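Local coordinates for protein homospermidine synthase (Legionella pneumophila subsp. pneumophila str. Philadelphia 1, PDB 2PH5) that binds NAD and probably catalyses the formation of the polyamine homospermidine, at residues A[279-284]-A[438-443]; A[291-296]-A[317-322]; A[362-367]-A[462-467]. All coordinates share one frame; numbering follows the deposited sequence.

Interaction 1. Residues A[279-284]-A[438-443]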
loop_
_atom_site.group_PDB
_atom_site.type_symbol
_atom_site.label_atom_id
_atom_site.label_comp_id
_atom_site.label_asym_id
_atom_site.label_seq_id
_atom_site.Cartn_x
_atom_site.Cartn_y
_atom_site.Cartn_z
ATOM N N TRP A 279 11.167 -9.215 11.338
ATOM C CA TRP A 279 12.115 -8.198 11.767
ATOM C C TRP A 279 13.323 -8.069 10.855
ATOM O O TRP A 279 13.811 -9.057 10.306
ATOM C CB TRP A 279 12.595 -8.523 13.178
ATOM C CG TRP A 279 13.459 -7.473 13.775
ATOM C CD1 TRP A 279 13.048 -6.396 14.494
ATOM C CD2 TRP A 279 14.889 -7.405 13.724
ATOM N NE1 TRP A 279 14.130 -5.657 14.906
ATOM C CE2 TRP A 279 15.276 -6.254 14.447
ATOM C CE3 TRP A 279 15.882 -8.205 13.140
ATOM C CZ2 TRP A 279 16.618 -5.880 14.606
ATOM C CZ3 TRP A 279 17.212 -7.833 13.298
ATOM C CH2 TRP A 279 17.566 -6.679 14.028
ATOM N N THR A 280 13.815 -6.840 10.734
ATOM C CA THR A 280 14.970 -6.533 9.904
ATOM C C THR A 280 15.845 -5.569 10.722
ATOM O O THR A 280 15.331 -4.728 11.450
ATOM C CB THR A 280 14.506 -5.884 8.572
ATOM O OG1 THR A 280 15.413 -6.232 7.525
ATOM C CG2 THR A 280 14.433 -4.362 8.699
ATOM N N PRO A 281 17.179 -5.688 10.619
ATOM C CA PRO A 281 18.067 -4.799 11.387
ATOM C C PRO A 281 17.959 -3.291 11.126
ATOM O O PRO A 281 17.812 -2.509 12.066
ATOM C CB PRO A 281 19.463 -5.369 11.102
ATOM C CG PRO A 281 19.305 -6.044 9.765
ATOM C CD PRO A 281 17.947 -6.688 9.853
ATOM N N THR A 282 18.011 -2.880 9.864
ATOM C CA THR A 282 17.924 -1.462 9.520
ATOM C C THR A 282 16.634 -0.768 9.975
ATOM O O THR A 282 16.694 0.263 10.648
ATOM C CB THR A 282 18.090 -1.256 8.010
ATOM O OG1 THR A 282 19.347 -1.802 7.595
ATOM C CG2 THR A 282 18.055 0.220 7.667
ATOM N N LEU A 283 15.472 -1.301 9.602
ATOM C CA LEU A 283 14.215 -0.684 10.033
ATOM C C LEU A 283 13.579 -1.327 11.261
ATOM O O LEU A 283 12.920 -0.646 12.050
ATOM C CB LEU A 283 13.190 -0.643 8.894
ATOM C CG LEU A 283 13.326 0.566 7.963
ATOM C CD1 LEU A 283 13.465 1.838 8.801
ATOM C CD2 LEU A 283 14.545 0.394 7.072
ATOM N N GLY A 284 13.772 -2.632 11.433
ATOM C CA GLY A 284 13.198 -3.306 12.588
ATOM C C GLY A 284 11.891 -4.018 12.289
ATOM O O GLY A 284 11.656 -4.439 11.154
ATOM N N GLY A 438 26.254 -9.592 8.002
ATOM C CA GLY A 438 26.509 -10.055 9.357
ATOM C C GLY A 438 25.246 -10.432 10.127
ATOM O O GLY A 438 24.137 -10.417 9.584
ATOM N N GLY A 439 25.425 -10.767 11.403
ATOM C CA GLY A 439 24.310 -11.153 12.251
ATOM C C GLY A 439 23.902 -10.058 13.219
ATOM O O GLY A 439 24.703 -9.200 13.589
ATOM N N TYR A 440 22.639 -10.079 13.621
ATOM C CA TYR A 440 22.116 -9.090 14.542
ATOM C C TYR A 440 21.117 -9.744 15.486
ATOM O O TYR A 440 20.180 -10.425 15.053
ATOM C CB TYR A 440 21.417 -7.959 13.787
ATOM C CG TYR A 440 22.240 -7.327 12.694
ATOM C CD1 TYR A 440 22.362 -7.937 11.445
ATOM C CD2 TYR A 440 22.871 -6.098 12.897
ATOM C CE1 TYR A 440 23.084 -7.338 10.420
ATOM C CE2 TYR A 440 23.596 -5.487 11.883
ATOM C CZ TYR A 440 23.696 -6.112 10.643
ATOM O OH TYR A 440 24.391 -5.494 9.625
ATOM N N TYR A 441 21.335 -9.534 16.778
ATOM C CA TYR A 441 20.469 -10.062 17.821
ATOM C C TYR A 441 19.454 -8.978 18.159
ATOM O O TYR A 441 19.727 -7.789 17.988
ATOM C CB TYR A 441 21.293 -10.392 19.071
ATOM C CG TYR A 441 21.986 -11.733 19.023
ATOM C CD1 TYR A 441 21.258 -12.912 19.151
ATOM C CD2 TYR A 441 23.363 -11.828 18.816
ATOM C CE1 TYR A 441 21.876 -14.157 19.069
ATOM C CE2 TYR A 441 23.995 -13.073 18.732
ATOM C CZ TYR A 441 23.240 -14.231 18.856
ATOM O OH TYR A 441 23.841 -15.464 18.743
ATOM N N THR A 442 18.281 -9.387 18.625
ATOM C CA THR A 442 17.255 -8.430 19.013
ATOM C C THR A 442 16.296 -9.032 20.015
ATOM O O THR A 442 16.024 -10.228 19.983
ATOM C CB THR A 442 16.424 -7.934 17.818
ATOM O OG1 THR A 442 15.347 -7.129 18.308
ATOM C CG2 THR A 442 15.847 -9.104 17.037
ATOM N N ASP A 443 15.784 -8.181 20.899
ATOM C CA ASP A 443 14.837 -8.586 21.930
ATOM C C ASP A 443 13.412 -8.485 21.410
ATOM O O ASP A 443 12.449 -8.609 22.166
ATOM C CB ASP A 443 14.989 -7.700 23.178
ATOM C CG ASP A 443 14.777 -6.217 22.882
ATOM O OD1 ASP A 443 14.846 -5.408 23.828
ATOM O OD2 ASP A 443 14.545 -5.854 21.709
#

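Interaction 2. Residues A[291-296]-A[317-322]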
loop_
_atom_site.group_PDB
_atom_site.type_symbol
_atom_site.label_atom_id
_atom_site.label_comp_id
_atom_site.label_asym_id
_atom_site.label_seq_id
_atom_site.Cartn_x
_atom_site.Cartn_y
_atom_site.Cartn_z
ATOM N N ILE A 291 4.631 -14.017 0.851
ATOM C CA ILE A 291 4.823 -14.466 -0.520
ATOM C C ILE A 291 5.405 -15.867 -0.525
ATOM O O ILE A 291 6.365 -16.152 0.176
ATOM C CB ILE A 291 5.793 -13.525 -1.292
ATOM C CG1 ILE A 291 5.008 -12.564 -2.182
ATOM C CG2 ILE A 291 6.717 -14.325 -2.191
ATOM C CD1 ILE A 291 4.081 -11.677 -1.448
ATOM N N THR A 292 4.831 -16.738 -1.338
ATOM C CA THR A 292 5.279 -18.120 -1.429
ATOM C C THR A 292 6.635 -18.271 -2.136
ATOM O O THR A 292 7.082 -17.363 -2.839
ATOM C CB THR A 292 4.243 -18.929 -2.208
ATOM O OG1 THR A 292 4.246 -18.501 -3.576
ATOM C CG2 THR A 292 2.852 -18.698 -1.633
ATOM N N HIS A 293 7.294 -19.414 -1.938
ATOM C CA HIS A 293 8.567 -19.694 -2.621
ATOM C C HIS A 293 8.895 -21.181 -2.739
ATOM O O HIS A 293 8.199 -22.038 -2.184
ATOM C CB HIS A 293 9.734 -18.953 -1.962
ATOM C CG HIS A 293 10.291 -17.838 -2.798
ATOM N ND1 HIS A 293 10.971 -18.055 -3.980
ATOM C CD2 HIS A 293 10.270 -16.496 -2.622
ATOM C CE1 HIS A 293 11.345 -16.897 -4.491
ATOM N NE2 HIS A 293 10.931 -15.933 -3.686
ATOM N N ALA A 294 9.961 -21.485 -3.470
ATOM C CA ALA A 294 10.360 -22.873 -3.687
ATOM C C ALA A 294 11.133 -23.466 -2.521
ATOM O O ALA A 294 10.773 -24.524 -2.001
ATOM C CB ALA A 294 11.191 -22.978 -4.966
ATOM N N GLU A 295 12.192 -22.772 -2.118
ATOM C CA GLU A 295 13.055 -23.223 -1.033
ATOM C C GLU A 295 12.392 -23.300 0.345
ATOM O O GLU A 295 13.083 -23.335 1.366
ATOM C CB GLU A 295 14.302 -22.329 -0.953
ATOM C CG GLU A 295 15.627 -23.081 -1.123
ATOM C CD GLU A 295 16.851 -22.185 -0.991
ATOM O OE1 GLU A 295 17.981 -22.715 -1.043
ATOM O OE2 GLU A 295 16.691 -20.958 -0.838
ATOM N N THR A 296 11.063 -23.316 0.383
ATOM C CA THR A 296 10.367 -23.410 1.661
ATOM C C THR A 296 10.304 -24.876 2.075
ATOM O O THR A 296 10.655 -25.229 3.198
ATOM C CB THR A 296 8.927 -22.856 1.581
ATOM O OG1 THR A 296 8.964 -21.481 1.187
ATOM C CG2 THR A 296 8.238 -22.968 2.930
ATOM N N VAL A 317 8.833 -22.544 8.558
ATOM C CA VAL A 317 9.598 -21.781 7.581
ATOM C C VAL A 317 8.708 -21.161 6.513
ATOM O O VAL A 317 7.906 -21.850 5.880
ATOM C CB VAL A 317 10.639 -22.658 6.843
ATOM C CG1 VAL A 317 11.484 -21.784 5.916
ATOM C CG2 VAL A 317 11.523 -23.389 7.846
ATOM N N HIS A 318 8.870 -19.857 6.320
ATOM C CA HIS A 318 8.125 -19.129 5.319
ATOM C C HIS A 318 8.788 -17.781 5.059
ATOM O O HIS A 318 9.710 -17.383 5.772
ATOM C CB HIS A 318 6.652 -18.957 5.733
ATOM C CG HIS A 318 6.434 -18.030 6.888
ATOM N ND1 HIS A 318 6.634 -16.668 6.797
ATOM C CD2 HIS A 318 5.974 -18.260 8.141
ATOM C CE1 HIS A 318 6.303 -16.102 7.943
ATOM N NE2 HIS A 318 5.899 -17.044 8.776
ATOM N N TYR A 319 8.306 -17.098 4.026
ATOM C CA TYR A 319 8.834 -15.816 3.578
ATOM C C TYR A 319 8.042 -14.631 4.179
ATOM O O TYR A 319 6.821 -14.690 4.303
ATOM C CB TYR A 319 8.766 -15.809 2.034
ATOM C CG TYR A 319 9.606 -14.779 1.295
ATOM C CD1 TYR A 319 9.417 -14.548 -0.077
ATOM C CD2 TYR A 319 10.581 -14.030 1.960
ATOM C CE1 TYR A 319 10.181 -13.586 -0.766
ATOM C CE2 TYR A 319 11.349 -13.074 1.290
ATOM C CZ TYR A 319 11.144 -12.859 -0.071
ATOM O OH TYR A 319 11.914 -11.921 -0.728
ATOM N N ALA A 320 8.755 -13.575 4.573
ATOM C CA ALA A 320 8.164 -12.348 5.130
ATOM C C ALA A 320 8.773 -11.227 4.282
ATOM O O ALA A 320 9.791 -10.630 4.650
ATOM C CB ALA A 320 8.568 -12.180 6.604
ATOM N N TYR A 321 8.144 -10.957 3.146
ATOM C CA TYR A 321 8.631 -9.972 2.180
ATOM C C TYR A 321 7.968 -8.608 2.201
ATOM O O TYR A 321 6.752 -8.486 2.316
ATOM C CB TYR A 321 8.484 -10.546 0.766
ATOM C CG TYR A 321 9.079 -9.708 -0.354
ATOM C CD1 TYR A 321 8.427 -9.595 -1.580
ATOM C CD2 TYR A 321 10.331 -9.096 -0.220
ATOM C CE1 TYR A 321 9.002 -8.910 -2.643
ATOM C CE2 TYR A 321 10.919 -8.405 -1.289
ATOM C CZ TYR A 321 10.247 -8.319 -2.497
ATOM O OH TYR A 321 10.821 -7.656 -3.559
ATOM N N ASN A 322 8.791 -7.579 2.059
ATOM C CA ASN A 322 8.305 -6.212 2.002
ATOM C C ASN A 322 9.080 -5.613 0.838
ATOM O O ASN A 322 10.247 -5.233 0.984
ATOM C CB ASN A 322 8.620 -5.465 3.291
ATOM C CG ASN A 322 7.929 -4.118 3.363
ATOM O OD1 ASN A 322 8.222 -3.306 4.235
ATOM N ND2 ASN A 322 7.002 -3.877 2.449
HETATM O O HOH W 1 6.542 -18.265 2.154
#

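Interaction 3. Residues A[362-367]-A[462-467]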
loop_
_atom_site.group_PDB
_atom_site.type_symbol
_atom_site.label_atom_id
_atom_site.label_comp_id
_atom_site.label_asym_id
_atom_site.label_seq_id
_atom_site.Cartn_x
_atom_site.Cartn_y
_atom_site.Cartn_z
ATOM N N LEU A 362 15.835 -14.813 9.481
ATOM C CA LEU A 362 15.597 -14.578 10.886
ATOM C C LEU A 362 15.358 -15.902 11.586
ATOM O O LEU A 362 14.431 -16.635 11.233
ATOM C CB LEU A 362 14.376 -13.673 11.034
ATOM C CG LEU A 362 13.977 -13.169 12.418
ATOM C CD1 LEU A 362 15.145 -12.393 13.021
ATOM C CD2 LEU A 362 12.726 -12.278 12.302
ATOM N N LEU A 363 16.205 -16.228 12.557
ATOM C CA LEU A 363 16.033 -17.465 13.320
ATOM C C LEU A 363 15.498 -17.096 14.695
ATOM O O LEU A 363 16.118 -16.309 15.399
ATOM C CB LEU A 363 17.360 -18.207 13.464
ATOM C CG LEU A 363 17.812 -18.889 12.180
ATOM C CD1 LEU A 363 18.131 -17.842 11.116
ATOM C CD2 LEU A 363 19.027 -19.736 12.473
HETATM N N MSE A 364 14.344 -17.648 15.063
HETATM C CA MSE A 364 13.720 -17.363 16.358
HETATM C C MSE A 364 13.594 -18.611 17.238
HETATM O O MSE A 364 13.402 -19.717 16.730
HETATM C CB MSE A 364 12.327 -16.764 16.143
HETATM C CG MSE A 364 12.307 -15.468 15.344
HETATM SE SE MSE A 364 10.671 -15.254 14.287
HETATM C CE MSE A 364 11.294 -16.078 12.643
ATOM N N GLY A 365 13.702 -18.424 18.553
ATOM C CA GLY A 365 13.591 -19.537 19.482
ATOM C C GLY A 365 14.717 -19.646 20.499
ATOM O O GLY A 365 14.485 -20.009 21.656
ATOM N N ASN A 366 15.937 -19.331 20.075
ATOM C CA ASN A 366 17.092 -19.411 20.959
ATOM C C ASN A 366 17.058 -18.370 22.074
ATOM O O ASN A 366 16.615 -17.240 21.878
ATOM C CB ASN A 366 18.394 -19.272 20.161
ATOM C CG ASN A 366 19.625 -19.479 21.026
ATOM O OD1 ASN A 366 20.182 -18.526 21.570
ATOM N ND2 ASN A 366 20.044 -20.734 21.172
ATOM N N GLN A 367 17.548 -18.771 23.242
ATOM C CA GLN A 367 17.566 -17.916 24.420
ATOM C C GLN A 367 18.295 -16.585 24.222
ATOM O O GLN A 367 17.937 -15.590 24.847
ATOM C CB GLN A 367 18.167 -18.689 25.594
ATOM C CG GLN A 367 19.599 -19.142 25.365
ATOM C CD GLN A 367 20.043 -20.242 26.323
ATOM O OE1 GLN A 367 21.231 -20.574 26.388
ATOM N NE2 GLN A 367 19.089 -20.819 27.064
ATOM N N ASP A 462 3.804 -18.513 24.109
ATOM C CA ASP A 462 4.916 -18.679 23.194
ATOM C C ASP A 462 4.773 -17.683 22.056
ATOM O O ASP A 462 3.973 -17.877 21.135
ATOM C CB ASP A 462 4.923 -20.104 22.654
ATOM C CG ASP A 462 6.011 -20.328 21.645
ATOM O OD1 ASP A 462 6.002 -21.395 20.995
ATOM O OD2 ASP A 462 6.877 -19.438 21.502
ATOM N N PRO A 463 5.568 -16.608 22.099
ATOM C CA PRO A 463 5.547 -15.554 21.087
ATOM C C PRO A 463 5.870 -16.055 19.694
ATOM O O PRO A 463 5.438 -15.483 18.695
ATOM C CB PRO A 463 6.581 -14.560 21.610
ATOM C CG PRO A 463 7.576 -15.443 22.280
ATOM C CD PRO A 463 6.716 -16.442 23.010
ATOM N N TRP A 464 6.612 -17.147 19.623
ATOM C CA TRP A 464 6.981 -17.677 18.324
ATOM C C TRP A 464 5.913 -18.535 17.665
ATOM O O TRP A 464 6.208 -19.282 16.740
ATOM C CB TRP A 464 8.277 -18.445 18.461
ATOM C CG TRP A 464 9.317 -17.611 19.092
ATOM C CD1 TRP A 464 10.087 -17.943 20.163
ATOM C CD2 TRP A 464 9.739 -16.306 18.674
ATOM N NE1 TRP A 464 10.972 -16.929 20.441
ATOM C CE2 TRP A 464 10.782 -15.911 19.542
ATOM C CE3 TRP A 464 9.339 -15.434 17.652
ATOM C CZ2 TRP A 464 11.439 -14.677 19.420
ATOM C CZ3 TRP A 464 9.991 -14.206 17.529
ATOM C CH2 TRP A 464 11.033 -13.842 18.412
ATOM N N GLN A 465 4.673 -18.426 18.130
ATOM C CA GLN A 465 3.574 -19.190 17.545
ATOM C C GLN A 465 3.031 -18.461 16.325
ATOM O O GLN A 465 2.812 -17.248 16.371
ATOM C CB GLN A 465 2.435 -19.361 18.557
ATOM C CG GLN A 465 2.730 -20.356 19.658
ATOM C CD GLN A 465 2.579 -21.788 19.202
ATOM O OE1 GLN A 465 3.386 -22.646 19.545
ATOM N NE2 GLN A 465 1.533 -22.058 18.445
ATOM N N PHE A 466 2.792 -19.194 15.243
ATOM C CA PHE A 466 2.267 -18.580 14.028
ATOM C C PHE A 466 1.001 -17.777 14.349
ATOM O O PHE A 466 0.706 -16.763 13.711
ATOM C CB PHE A 466 1.974 -19.649 12.972
ATOM C CG PHE A 466 1.633 -19.086 11.619
ATOM C CD1 PHE A 466 0.375 -19.295 11.061
ATOM C CD2 PHE A 466 2.568 -18.324 10.906
ATOM C CE1 PHE A 466 0.050 -18.757 9.822
ATOM C CE2 PHE A 466 2.250 -17.782 9.665
ATOM C CZ PHE A 466 0.988 -17.998 9.119
ATOM N N PHE A 467 0.273 -18.224 15.364
ATOM C CA PHE A 467 -0.945 -17.558 15.806
ATOM C C PHE A 467 -0.663 -16.075 16.131
ATOM O O PHE A 467 -1.528 -15.219 15.930
ATOM C CB PHE A 467 -1.484 -18.289 17.043
ATOM C CG PHE A 467 -2.868 -17.881 17.452
ATOM C CD1 PHE A 467 -3.973 -18.243 16.694
ATOM C CD2 PHE A 467 -3.067 -17.165 18.623
ATOM C CE1 PHE A 467 -5.262 -17.901 17.103
ATOM C CE2 PHE A 467 -4.348 -16.816 19.043
ATOM C CZ PHE A 467 -5.450 -17.184 18.282
#

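Interaction 1. Residues A[279-284]-A[438-443]
Trp279 and Pro281, in the loop between strands 275-278 and 286-289, meet Tyr440 and Thr442 on edge strand 436-442 of the six-stranded mixed sheet in a surface contact built on CH-pi packing. No hydrogen bond crosses between the segments; two aromatic faces, each covered by an aliphatic group, carry the contact. In the first, the methyl CG2 of Thr442 stands over the six-membered ring of Trp279, 3.8 Å from its centroid and only 9° off the ring normal. The same indole has the backbone N of its own neighbour Pro281 against the opposite face, offset toward the rim, so that the indole is sandwiched between the strand and its own loop. Thr442 CB adds to the first face, 3.8 Å from Trp279 CZ2, while Tyr440 CB reaches the edge of the indole at CH2, 4.1 Å away. In the second, the roles are reversed: the strand supplies the ring and the loop the aliphatic carbon. The loop thus meets Tyr440 and Thr442, two residues apart on the strand, with Tyr441 between them directed to the far side, where its hydroxyl bonds Asp177. The loop is also tied to the sheet through Glu358, whose carboxylate accepts from Thr280 OG1 and Thr282 OG1, and Pro281 rests on Trp372 of the adjoining strand. With OG1 of Thr442 opposite the backbone N (chi1 173°), bonded to the amide N of Trp444, the methyl is turned to the indole; the Trp444 ring in turn meets that of Trp279. Over the Tyr440 ring the central atom is Pro281 CB, 3.8 Å from the centroid and 13° off the normal, with Pro281 CG flanking it 4.0 Å from Tyr440 CD1.

Interaction 2. Residues A[291-296]-A[317-322]
The imidazole of His293 and the phenol ring of Tyr319 form an oblique aromatic pair, with centroids 5.2 Å apart and planes inclined at 59°. Tyr319 CD1 lies at the edge of the imidazole, in its plane, and is 3.3 Å from His293 CD2. The phenol ring has the CB of Tyr321, two residues further along the same strand, against one face, offset toward the rim. Ile291 runs alongside Tyr319, pointing the same way, and its branch methyl CG2 comes to 3.4 Å from Tyr319 CD1; that one ring carbon therefore takes up both Ile291 and His293. With CG of Tyr319 trans to the backbone N (chi1 -163°), the ring is carried across to them, and its hydroxyl ends at Glu207, to which it is hydrogen-bonded.

The backbones do not bond each other directly. A water bridges the gap, accepting from Tyr319 N at 2.8 Å and giving a proton to Ile291 O at 2.9 Å, although this proton has rival acceptors nearby. Close by, Ile291 O packs against Tyr319 CB. Further along the segment, the methyl CG2 of Thr296 rests against Val317 O, 3.2 Å away. On the strand itself, His318 ND1 donates to Tyr319 O at 3.2 Å, reaching it from above the carbonyl plane.

The pair belongs to the surroundings of the cofactor. Tyr319 touches Asn159 and His293 touches Pro160, two residues of helix 158-176 that bind NAD, and the His293 side chain is about 6 Å from the dinucleotide at the nearest atoms. This is consistent with a largely buried second shell, in which strand 311-322 of the saccharopine dehydrogenase-like C-terminal region would back the wall of the NAD pocket.

Interaction 3. Residues A[362-367]-A[462-467]
Dispersion and CH-pi packing come first: Met364, modelled as selenomethionine at the end of strand 352-364, lies over one face of the Trp464 indole. Its CB is 3.5 Å from the centroid of the six-membered ring and 9° off the normal, and Met364 CG comes to 3.4 Å from Trp464 CZ3. The chain then bends at chi2 and chi3, which turns the selenium obliquely to the ring, Met364 SE lying 4.3 Å from the same centroid in a Met-aromatic contact.

Backbone-to-ring packing extends this face over the pyrrole half. Gly365 N sits 3.6 Å from Trp464 NE1, above the indole plane, toward its rim, and not hydrogen-bonded to it. Gly365 has backbone angles that favour glycine, and the strand ends here. CG of Pro463 lies against the opposite face, toward the rim.

Hydrogen bonds within 462-467 shape the backbone that carries Trp464. Trp464 N donates to Asp462 OD2 at 3.0 Å, meeting the oxygen from above the carboxylate plane: an Asx turn. It is nested in a type I turn closed by Gln465 N to Asp462 O at 3.1 Å, and Gln465 takes the N-cap position of helix 466-469. The carbonyl of Trp464 is bound by His246, while Asp462 has a further, long and weak ion pair with Lys201.

The division of labour is plain. Polar bonds shape the turn that carries Trp464, whereas between the two segments the contact is packing over a ring face, consistent with a contact that depends on shape and polarisability more than on exact direction.

All three contacts reach the same mixed sheet, but at different depths. Interaction 2 is the core member, near the centre of the chain and beside the cofactor pocket; interaction 1 is a surface contact at the edge strand, and interaction 3 is partly buried at the periphery. Their chemistry follows: the two outer contacts place aliphatic groups over ring faces, whereas the buried one combines an oblique ring pair with a water that bridges the two backbones. They also adjoin one another. Leu362 packs on Trp279, joining interactions 3 and 1, and His318 packs on Phe466, joining 2 and 3. Along the chain, interaction 2 is nested within the loop closed by interaction 1, whose segments alternate with those of interaction 3.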